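Side-chain contacts in protein Vng1086c (Halobacterium sp., PDB 2GF4), which is of unknown function but binds a calcium ion and belongs to the uncharacterised UPF0058 family: residues E11-I16 / H53-L58; D18-F23 / A63-E68; A32-E35 / E40-H43; L37-E40 / H45-K48. One frame throughout, in Å; residues are numbered along the deposited sequence.

Interaction 1. Residues E11-I16 / H53-L58; sequences EQMVNI and HAVFLL
None of the rings of 53-58 enters the contact that Met-13 and Val-14 make with Val-55 and Leu-58; the aromatic groups of that segment are turned to other chains. The imidazole of His-53 stacks on Phe-71 of the third subunit, and the ring of Phe-56 meets that same Phe-71 and also packs on Phe-56 of the fourth subunit. What remains across this contact is aliphatic. The CA atoms of Met-13 and Leu-58 are 6.7 Å apart, and both side chains start out toward the opposite helix. Leu-58 ends in CD1, which presses on CB of Met-13 at 3.4 Å, tighter than a usual carbon-carbon contact. The same methyl lies 4.1 Å from CG2 of Val-14, and these two side chains cross obliquely.

Met-13, a selenomethionine, is bent at both chi2 (-61°) and chi3 (-66°). This folding curls CE over the backbone of Leu-58, where it comes within 3.6 Å of C and 3.7 Å of CB. Helices 3-21 and 48-71 here run side by side in nearly the same direction, their local axes 10.0 Å apart at an angle of 24°, and the connection between them carries the short helix 32-37. A looser touch, Met-13 CG to Val-55 CG1 at 4.5 Å, extends the apolar strip by one turn toward the start of 53-58. The second subunit closes over this strip, with its Leu-62 against Met-13 and its Met-66 against Val-55, while Tyr-34 of helix 32-37 packs on both Val-14 and Leu-58.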
# COMPACT_ATOMS: atom_id res chain seq x y z
N GLU A 11 -11.03 16.27 5.81
CA GLU A 11 -11.02 17.63 5.21
C GLU A 11 -9.62 18.01 4.79
O GLU A 11 -9.44 18.50 3.67
CB GLU A 11 -11.53 18.66 6.22
CG GLU A 11 -12.30 19.83 5.60
CD GLU A 11 -13.56 20.13 6.41
OE1 GLU A 11 -14.67 20.20 5.83
OE2 GLU A 11 -13.44 20.29 7.65
N GLN A 12 -8.63 17.81 5.66
CA GLN A 12 -7.27 18.18 5.32
C GLN A 12 -6.68 17.30 4.20
O GLN A 12 -5.96 17.83 3.36
CB GLN A 12 -6.39 18.14 6.57
CG GLN A 12 -6.68 19.29 7.55
CD GLN A 12 -6.61 20.67 6.91
OE1 GLN A 12 -5.81 20.93 6.02
NE2 GLN A 12 -7.44 21.56 7.41
N MSE A 13 -6.98 16.00 4.18
CA MSE A 13 -6.45 15.15 3.11
C MSE A 13 -7.06 15.60 1.80
O MSE A 13 -6.44 15.38 0.75
CB MSE A 13 -6.80 13.70 3.38
CG MSE A 13 -5.84 13.11 4.42
SE MSE A 13 -3.90 13.16 3.80
CE MSE A 13 -3.87 11.86 2.19
N VAL A 14 -8.25 16.20 1.82
CA VAL A 14 -8.82 16.67 0.57
C VAL A 14 -8.05 17.94 0.20
O VAL A 14 -7.83 18.20 -1.00
CB VAL A 14 -10.30 16.86 0.72
CG1 VAL A 14 -10.81 17.68 -0.40
CG2 VAL A 14 -10.94 15.50 0.66
N ASN A 15 -7.63 18.74 1.19
CA ASN A 15 -6.79 19.90 0.87
C ASN A 15 -5.49 19.36 0.23
O ASN A 15 -5.02 19.97 -0.72
CB ASN A 15 -6.46 20.69 2.12
CG ASN A 15 -7.65 21.50 2.61
OD1 ASN A 15 -7.62 22.06 3.69
ND2 ASN A 15 -8.71 21.55 1.80
N ILE A 16 -4.91 18.25 0.71
CA ILE A 16 -3.68 17.71 0.10
C ILE A 16 -3.98 17.35 -1.38
O ILE A 16 -3.24 17.76 -2.28
CB ILE A 16 -3.21 16.46 0.87
CG1 ILE A 16 -2.76 16.83 2.29
CG2 ILE A 16 -2.10 15.81 0.15
CD1 ILE A 16 -1.50 17.49 2.33
N HIS A 53 -12.34 4.86 5.48
CA HIS A 53 -12.13 4.29 4.16
C HIS A 53 -11.71 5.41 3.23
O HIS A 53 -10.76 5.23 2.47
CB HIS A 53 -13.43 3.65 3.69
CG HIS A 53 -13.33 2.83 2.43
ND1 HIS A 53 -12.16 2.64 1.73
CD2 HIS A 53 -14.28 2.13 1.77
CE1 HIS A 53 -12.40 1.87 0.69
NE2 HIS A 53 -13.68 1.55 0.69
N ALA A 54 -12.38 6.56 3.28
CA ALA A 54 -12.00 7.65 2.40
C ALA A 54 -10.60 8.16 2.72
O ALA A 54 -9.85 8.47 1.80
CB ALA A 54 -13.00 8.81 2.51
N VAL A 55 -10.21 8.23 3.98
CA VAL A 55 -8.86 8.71 4.26
C VAL A 55 -7.85 7.67 3.78
O VAL A 55 -6.79 8.03 3.27
CB VAL A 55 -8.73 9.02 5.73
CG1 VAL A 55 -7.29 9.23 6.08
CG2 VAL A 55 -9.49 10.29 6.01
N PHE A 56 -8.18 6.39 3.93
CA PHE A 56 -7.33 5.30 3.44
C PHE A 56 -7.09 5.49 1.94
O PHE A 56 -5.94 5.47 1.48
CB PHE A 56 -8.05 3.98 3.67
CG PHE A 56 -7.30 2.81 3.15
CD1 PHE A 56 -7.50 2.34 1.86
CD2 PHE A 56 -6.44 2.12 3.98
CE1 PHE A 56 -6.80 1.25 1.41
CE2 PHE A 56 -5.74 1.04 3.52
CZ PHE A 56 -5.93 0.60 2.25
N LEU A 57 -8.16 5.65 1.16
CA LEU A 57 -7.98 5.80 -0.28
C LEU A 57 -7.14 7.00 -0.67
O LEU A 57 -6.42 6.94 -1.68
CB LEU A 57 -9.35 5.88 -0.93
CG LEU A 57 -10.04 4.50 -0.92
CD1 LEU A 57 -11.44 4.71 -1.38
CD2 LEU A 57 -9.31 3.50 -1.81
N LEU A 58 -7.24 8.09 0.10
CA LEU A 58 -6.47 9.31 -0.18
C LEU A 58 -4.99 9.11 0.13
O LEU A 58 -4.14 9.48 -0.68
CB LEU A 58 -6.99 10.48 0.66
CG LEU A 58 -8.37 10.99 0.24
CD1 LEU A 58 -8.80 12.08 1.14
CD2 LEU A 58 -8.29 11.51 -1.13

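Interaction 2. Residues D18-F23 / A63-E68; sequences DQFLGF and AAAMSE
Phe-20 reaches across to Ala-65 and Met-66, and these three residues account for nearly all of the 104 Å² buried here. The backbones stay well apart: even the nearest CA atoms, those of Phe-20 and Ala-65, are separated by 9.7 Å. The ring spans that distance because its CG lies opposite the backbone N (chi1 175°), which directs the far end of the phenyl group at helix 48-71. There CZ of Phe-20 comes to 3.7 Å from CB of Ala-65, which approaches obliquely.

Met-66, a selenomethionine, comes from another side. Its side chain leaves the helix at a slant, bends at chi2 and chi3, and slides past Phe-20 in the opposite direction. CE of Met-66 thereby arrives at the edge of the Phe-20 ring, near its plane, 3.4 Å from CE1 and 3.8 Å from CD1. Val-26 and Ala-30, from the loop that follows helix 3-21, also touch Phe-20. With an alanine here, Ala-65 CB and the Met-66 methyl would probably lose their shared partner, leaving a gap between the helices and the Met-66 chain freer to turn.

Met-66 also packs on Met-1 of the second subunit, so the contact adjoins an interface. It is plain apolar packing, far from the calcium site, in which one aromatic ring near the end of helix 3-21 bridges to a small residue and a flexible one on helix 48-71 within an all-helical fold.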
# COMPACT_ATOMS: atom_id res chain seq x y z
N ASP A 18 -6.24 18.47 -3.45
CA ASP A 18 -6.38 19.62 -4.32
C ASP A 18 -5.04 20.26 -4.58
O ASP A 18 -4.78 20.67 -5.71
CB ASP A 18 -7.41 20.56 -3.72
CG ASP A 18 -8.82 19.98 -3.84
OD1 ASP A 18 -9.07 19.16 -4.74
OD2 ASP A 18 -9.70 20.32 -3.04
N GLN A 19 -4.20 20.34 -3.55
CA GLN A 19 -2.83 20.86 -3.65
C GLN A 19 -2.10 20.06 -4.75
O GLN A 19 -1.56 20.66 -5.68
CB GLN A 19 -2.13 20.63 -2.31
CG GLN A 19 -0.81 21.31 -2.26
CD GLN A 19 -0.05 21.06 -0.98
OE1 GLN A 19 -0.46 20.30 -0.11
NE2 GLN A 19 1.09 21.71 -0.89
N PHE A 20 -2.08 18.72 -4.64
CA PHE A 20 -1.41 17.85 -5.61
C PHE A 20 -1.93 18.07 -7.04
O PHE A 20 -1.12 18.21 -7.95
CB PHE A 20 -1.62 16.38 -5.20
CG PHE A 20 -1.09 15.37 -6.18
CD1 PHE A 20 0.21 14.88 -6.09
CD2 PHE A 20 -1.90 14.88 -7.18
CE1 PHE A 20 0.65 13.91 -6.98
CE2 PHE A 20 -1.45 13.92 -8.06
CZ PHE A 20 -0.18 13.44 -7.96
N LEU A 21 -3.25 18.12 -7.22
CA LEU A 21 -3.81 18.29 -8.56
C LEU A 21 -3.44 19.62 -9.13
O LEU A 21 -3.52 19.81 -10.34
CB LEU A 21 -5.32 18.08 -8.52
CG LEU A 21 -5.71 16.63 -8.21
CD1 LEU A 21 -7.16 16.68 -7.95
CD2 LEU A 21 -5.41 15.64 -9.33
N GLY A 22 -3.02 20.54 -8.27
CA GLY A 22 -2.58 21.83 -8.77
C GLY A 22 -1.12 21.78 -9.23
O GLY A 22 -0.65 22.76 -9.80
N PHE A 23 -0.40 20.68 -9.05
CA PHE A 23 1.00 20.71 -9.47
C PHE A 23 1.24 20.55 -10.96
O PHE A 23 0.34 20.27 -11.76
CB PHE A 23 1.81 19.65 -8.72
CG PHE A 23 1.93 19.91 -7.25
CD1 PHE A 23 1.83 21.19 -6.72
CD2 PHE A 23 2.17 18.87 -6.38
CE1 PHE A 23 1.95 21.39 -5.36
CE2 PHE A 23 2.29 19.08 -5.04
CZ PHE A 23 2.18 20.34 -4.53
N ALA A 63 0.47 8.03 -2.03
CA ALA A 63 1.69 7.23 -2.07
C ALA A 63 1.88 6.57 -3.42
O ALA A 63 3.00 6.54 -3.92
CB ALA A 63 1.64 6.23 -1.00
N ALA A 64 0.81 6.06 -4.03
CA ALA A 64 0.94 5.46 -5.36
C ALA A 64 1.39 6.51 -6.38
O ALA A 64 2.15 6.17 -7.28
CB ALA A 64 -0.37 4.90 -5.78
N ALA A 65 0.93 7.75 -6.27
CA ALA A 65 1.38 8.75 -7.22
C ALA A 65 2.88 9.06 -7.04
O ALA A 65 3.55 9.36 -8.02
CB ALA A 65 0.59 9.97 -7.04
N MSE A 66 3.39 9.01 -5.81
CA MSE A 66 4.83 9.25 -5.62
C MSE A 66 5.59 8.10 -6.23
O MSE A 66 6.66 8.30 -6.78
CB MSE A 66 5.16 9.23 -4.16
CG MSE A 66 4.47 10.33 -3.41
SE MSE A 66 4.92 12.24 -4.08
CE MSE A 66 3.25 12.88 -5.08
N SER A 67 5.09 6.90 -6.04
CA SER A 67 5.74 5.72 -6.58
C SER A 67 5.82 5.78 -8.10
O SER A 67 6.88 5.49 -8.67
CB SER A 67 4.94 4.51 -6.18
OG SER A 67 5.71 3.36 -6.45
N GLU A 68 4.70 6.12 -8.76
CA GLU A 68 4.66 6.19 -10.22
C GLU A 68 5.59 7.26 -10.71
O GLU A 68 6.26 7.08 -11.72
CB GLU A 68 3.25 6.52 -10.73
CG GLU A 68 2.25 5.38 -10.67
CD GLU A 68 2.77 4.13 -11.31
OE1 GLU A 68 3.35 4.19 -12.42
OE2 GLU A 68 2.59 3.05 -10.70

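Interaction 3. Residues A32-E35 / E40-H43; sequences AAYE and EPSH. With CA (calcium ion), chain C.
Glu-35 OE1 accepts hydrogen bonds from two waters, one of them at 3.0 Å (water 2), and both waters sit on the calcium ion that Glu-40 OE2 binds directly at 2.3 Å. The backbone O of Glu-35 takes a third calcium-bound water. Since OE1 itself lies 4.1 Å from the ion, Glu-35 acts in the second shell, holding waters instead of coordinating. Its other oxygen, OE2, lies in plane at the edge of the Tyr-34 ring and forms a long, weak ion pair with Lys-17.

Glu-40 is extended beyond CG (chi2 -179°), which carries its carboxylate out to the metal. The two glutamates would probably repel at the 5.0 Å between OE1 of Glu-35 and OE2 of Glu-40, were the calcium not there to offset their charges.

Tyr-34 reaches the 40-43 turn with its hydroxyl: OH lies 3.8 Å from Pro-41 CD and 3.9 Å from Glu-40 CA. That OH is hydrogen-bonded to His-10 NE2 on helix 3-21, and probably also to Val-39 O. The receiving backbone is a type I turn, closed by His-43 N to Glu-40 O at 2.9 Å, and CB of Glu-40 rests over the centre of the His-43 ring. With Asp-38 as the second carboxylate ligand, this is a largely hydrated calcium site, its waters tied back to helix 32-37.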
# COMPACT_ATOMS: atom_id res chain seq x y z
N ALA A 32 -8.69 8.34 -8.52
CA ALA A 32 -9.94 7.80 -9.00
C ALA A 32 -10.61 6.80 -8.11
O ALA A 32 -11.84 6.70 -8.16
CB ALA A 32 -9.76 7.26 -10.32
N ALA A 33 -9.87 6.07 -7.28
CA ALA A 33 -10.55 5.16 -6.38
C ALA A 33 -11.27 5.94 -5.27
O ALA A 33 -12.36 5.52 -4.87
CB ALA A 33 -9.60 4.27 -5.80
N TYR A 34 -10.67 7.01 -4.74
CA TYR A 34 -11.36 7.78 -3.71
C TYR A 34 -12.67 8.32 -4.30
O TYR A 34 -13.68 8.26 -3.62
CB TYR A 34 -10.49 8.94 -3.26
CG TYR A 34 -11.22 9.99 -2.48
CD1 TYR A 34 -11.49 9.82 -1.13
CD2 TYR A 34 -11.59 11.18 -3.09
CE1 TYR A 34 -12.10 10.80 -0.41
CE2 TYR A 34 -12.21 12.16 -2.38
CZ TYR A 34 -12.45 11.96 -1.05
OH TYR A 34 -13.09 12.92 -0.34
N GLU A 35 -12.68 8.82 -5.54
CA GLU A 35 -13.92 9.35 -6.10
C GLU A 35 -14.99 8.27 -6.28
O GLU A 35 -16.17 8.59 -6.19
CB GLU A 35 -13.63 10.06 -7.41
CG GLU A 35 -12.53 11.12 -7.30
CD GLU A 35 -13.01 12.40 -6.68
OE1 GLU A 35 -14.24 12.57 -6.56
OE2 GLU A 35 -12.19 13.28 -6.31
N GLU A 40 -17.37 12.11 1.13
CA GLU A 40 -16.65 13.36 1.17
C GLU A 40 -16.68 14.02 2.54
O GLU A 40 -17.48 13.68 3.41
CB GLU A 40 -17.21 14.24 0.05
CG GLU A 40 -17.19 13.51 -1.32
CD GLU A 40 -17.73 14.37 -2.43
OE1 GLU A 40 -17.82 15.60 -2.27
OE2 GLU A 40 -18.04 13.84 -3.51
N PRO A 41 -15.79 14.95 2.76
CA PRO A 41 -15.76 15.63 4.05
C PRO A 41 -17.06 16.24 4.51
O PRO A 41 -17.34 16.23 5.71
CB PRO A 41 -14.67 16.66 3.86
CG PRO A 41 -13.88 16.13 2.81
CD PRO A 41 -14.76 15.47 1.86
N SER A 42 -17.84 16.75 3.56
CA SER A 42 -19.10 17.40 3.91
C SER A 42 -20.16 16.39 4.27
O SER A 42 -21.20 16.77 4.84
CB SER A 42 -19.57 18.27 2.74
OG SER A 42 -19.93 17.44 1.63
N HIS A 43 -19.92 15.12 3.99
CA HIS A 43 -20.92 14.08 4.34
C HIS A 43 -20.80 13.72 5.82
O HIS A 43 -20.56 12.55 6.20
CB HIS A 43 -20.70 12.85 3.48
CG HIS A 43 -20.75 13.12 1.99
ND1 HIS A 43 -20.48 12.16 1.05
CD2 HIS A 43 -21.03 14.26 1.30
CE1 HIS A 43 -20.59 12.68 -0.15
NE2 HIS A 43 -20.92 13.95 -0.03
CA CA C . -18.12 12.36 -5.29
O HOH W 1 -17.99 10.21 -6.60
O HOH W 2 -15.94 11.62 -4.24
O HOH W 3 -16.52 13.61 -6.99

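Interaction 4. Residues L37-E40 / H45-K48; sequences LDVE and HKSK. With CA (calcium ion), chain C.
Leu-37, at the beginning of 37-40, is linked to Lys-46 through a water: its backbone O accepts a weak bond from water 4, which in turn accepts one from Lys-46 NZ at 3.0 Å. Asp-38 follows, the first residue to leave helical angles after helix 32-37, with a positive phi of 52°. Its CG stands opposite the backbone N (chi1 -168°), and its carboxylate divides its work. OD1 binds the calcium ion at 2.4 Å, while OD2 accepts a bond from water 5 at 3.0 Å. That water also accepts one from NZ of Lys-46, at 3.2 Å, so lysine and aspartate are joined through solvent, with NZ and OD2 4.8 Å apart. NZ further lies 2.9 Å from the backbone O of Asp-38. The positive charge of the lysine would probably temper the negative charge gathered at this end of the metal site.

Val-39 CG2 lies 4.1 Å from NZ of Lys-46, a methyl beside the ammonium group. Lys-46 reaches this place because its chain is fully extended beyond CG, pointing its ammonium group back across the loop. Glu-40 OE2 and Asp-38 OD1 stand 3.1 Å apart, two ligands of one ion and not hydrogen-bonded.

Both segments belong to the connection between helices 32-37 and 48-71. Ser-47 is the N-cap of helix 48-71, and its N is bonded to Glu-50 OE1, consistent with a capping box. Leu-37 packs on His-53, Ala-54 and Leu-57 of that helix, Val-39 touches Glu-50, and Lys-46 O bonds to Lys-3 NZ on helix 3-21.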
# COMPACT_ATOMS: atom_id res chain seq x y z
N LEU A 37 -15.62 5.96 -4.20
CA LEU A 37 -16.28 5.77 -2.92
C LEU A 37 -17.41 6.78 -2.69
O LEU A 37 -18.40 6.45 -2.05
CB LEU A 37 -15.22 5.90 -1.82
CG LEU A 37 -15.74 5.91 -0.38
CD1 LEU A 37 -16.36 4.61 -0.12
CD2 LEU A 37 -14.65 6.16 0.60
N ASP A 38 -17.26 7.98 -3.25
CA ASP A 38 -18.21 9.06 -3.05
C ASP A 38 -18.49 9.33 -1.59
O ASP A 38 -19.65 9.42 -1.18
CB ASP A 38 -19.52 8.91 -3.85
CG ASP A 38 -20.36 10.21 -3.85
OD1 ASP A 38 -19.78 11.31 -3.83
OD2 ASP A 38 -21.60 10.19 -3.88
N VAL A 39 -17.43 9.41 -0.80
CA VAL A 39 -17.58 9.76 0.61
C VAL A 39 -16.73 11.02 0.74
O VAL A 39 -15.50 10.99 0.55
CB VAL A 39 -17.07 8.70 1.55
CG1 VAL A 39 -17.03 9.25 2.94
CG2 VAL A 39 -18.01 7.54 1.51
N GLU A 40 -17.37 12.11 1.13
CA GLU A 40 -16.65 13.36 1.17
C GLU A 40 -16.68 14.02 2.54
O GLU A 40 -17.48 13.68 3.41
CB GLU A 40 -17.21 14.24 0.05
CG GLU A 40 -17.19 13.51 -1.32
CD GLU A 40 -17.73 14.37 -2.43
OE1 GLU A 40 -17.82 15.60 -2.27
OE2 GLU A 40 -18.04 13.84 -3.51
N HIS A 45 -22.85 13.05 8.01
CA HIS A 45 -23.68 12.02 8.62
C HIS A 45 -23.33 10.63 8.21
O HIS A 45 -23.97 9.69 8.67
CB HIS A 45 -25.13 12.26 8.32
CG HIS A 45 -25.62 13.56 8.87
ND1 HIS A 45 -25.49 13.91 10.19
CD2 HIS A 45 -26.20 14.62 8.25
CE1 HIS A 45 -25.98 15.12 10.37
NE2 HIS A 45 -26.41 15.57 9.21
N LYS A 46 -22.35 10.47 7.33
CA LYS A 46 -21.97 9.11 6.97
C LYS A 46 -21.09 8.53 8.10
O LYS A 46 -20.55 9.27 8.95
CB LYS A 46 -21.24 9.11 5.65
CG LYS A 46 -22.18 9.31 4.49
CD LYS A 46 -21.38 9.41 3.22
CE LYS A 46 -22.35 9.52 2.09
NZ LYS A 46 -21.69 9.26 0.82
N SER A 47 -20.95 7.22 8.11
CA SER A 47 -20.23 6.52 9.17
C SER A 47 -18.74 6.78 9.39
O SER A 47 -18.04 7.26 8.49
CB SER A 47 -20.47 5.01 9.02
OG SER A 47 -19.66 4.42 7.98
N LYS A 48 -18.28 6.53 10.61
CA LYS A 48 -16.86 6.65 10.92
C LYS A 48 -16.12 5.72 9.95
O LYS A 48 -15.05 6.06 9.46
CB LYS A 48 -16.60 6.14 12.32
CG LYS A 48 -16.49 7.22 13.34
CD LYS A 48 -16.19 6.57 14.67
CE LYS A 48 -15.07 7.31 15.40
NZ LYS A 48 -14.10 6.44 16.15
CA CA C . -18.12 12.36 -5.29
O HOH W 4 -21.22 6.48 -0.30
O HOH W 5 -23.62 10.05 -1.65
O HOH W 1 -17.99 10.21 -6.60
O HOH W 2 -15.94 11.62 -4.24
O HOH W 3 -16.52 13.61 -6.99

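How the interactions relate
Interactions 1 and 2 are buried and apolar and join the same pair, helices 3-21 and 48-71, at successive levels about 12 Å apart between centres; both border the second subunit. Interactions 3 and 4 lie nearer the surface, nested in the chain between those helices, and no other protein chain of the assembly touches them. Their chemistry is polar: they share Glu-40, the calcium ion and three of its waters. Tyr-34, which belongs to interaction 3, is a residue that joins the apolar and the polar regions. Interaction 2 touches neither calcium-site contact, its centre being about 22 Å from that of interaction 4.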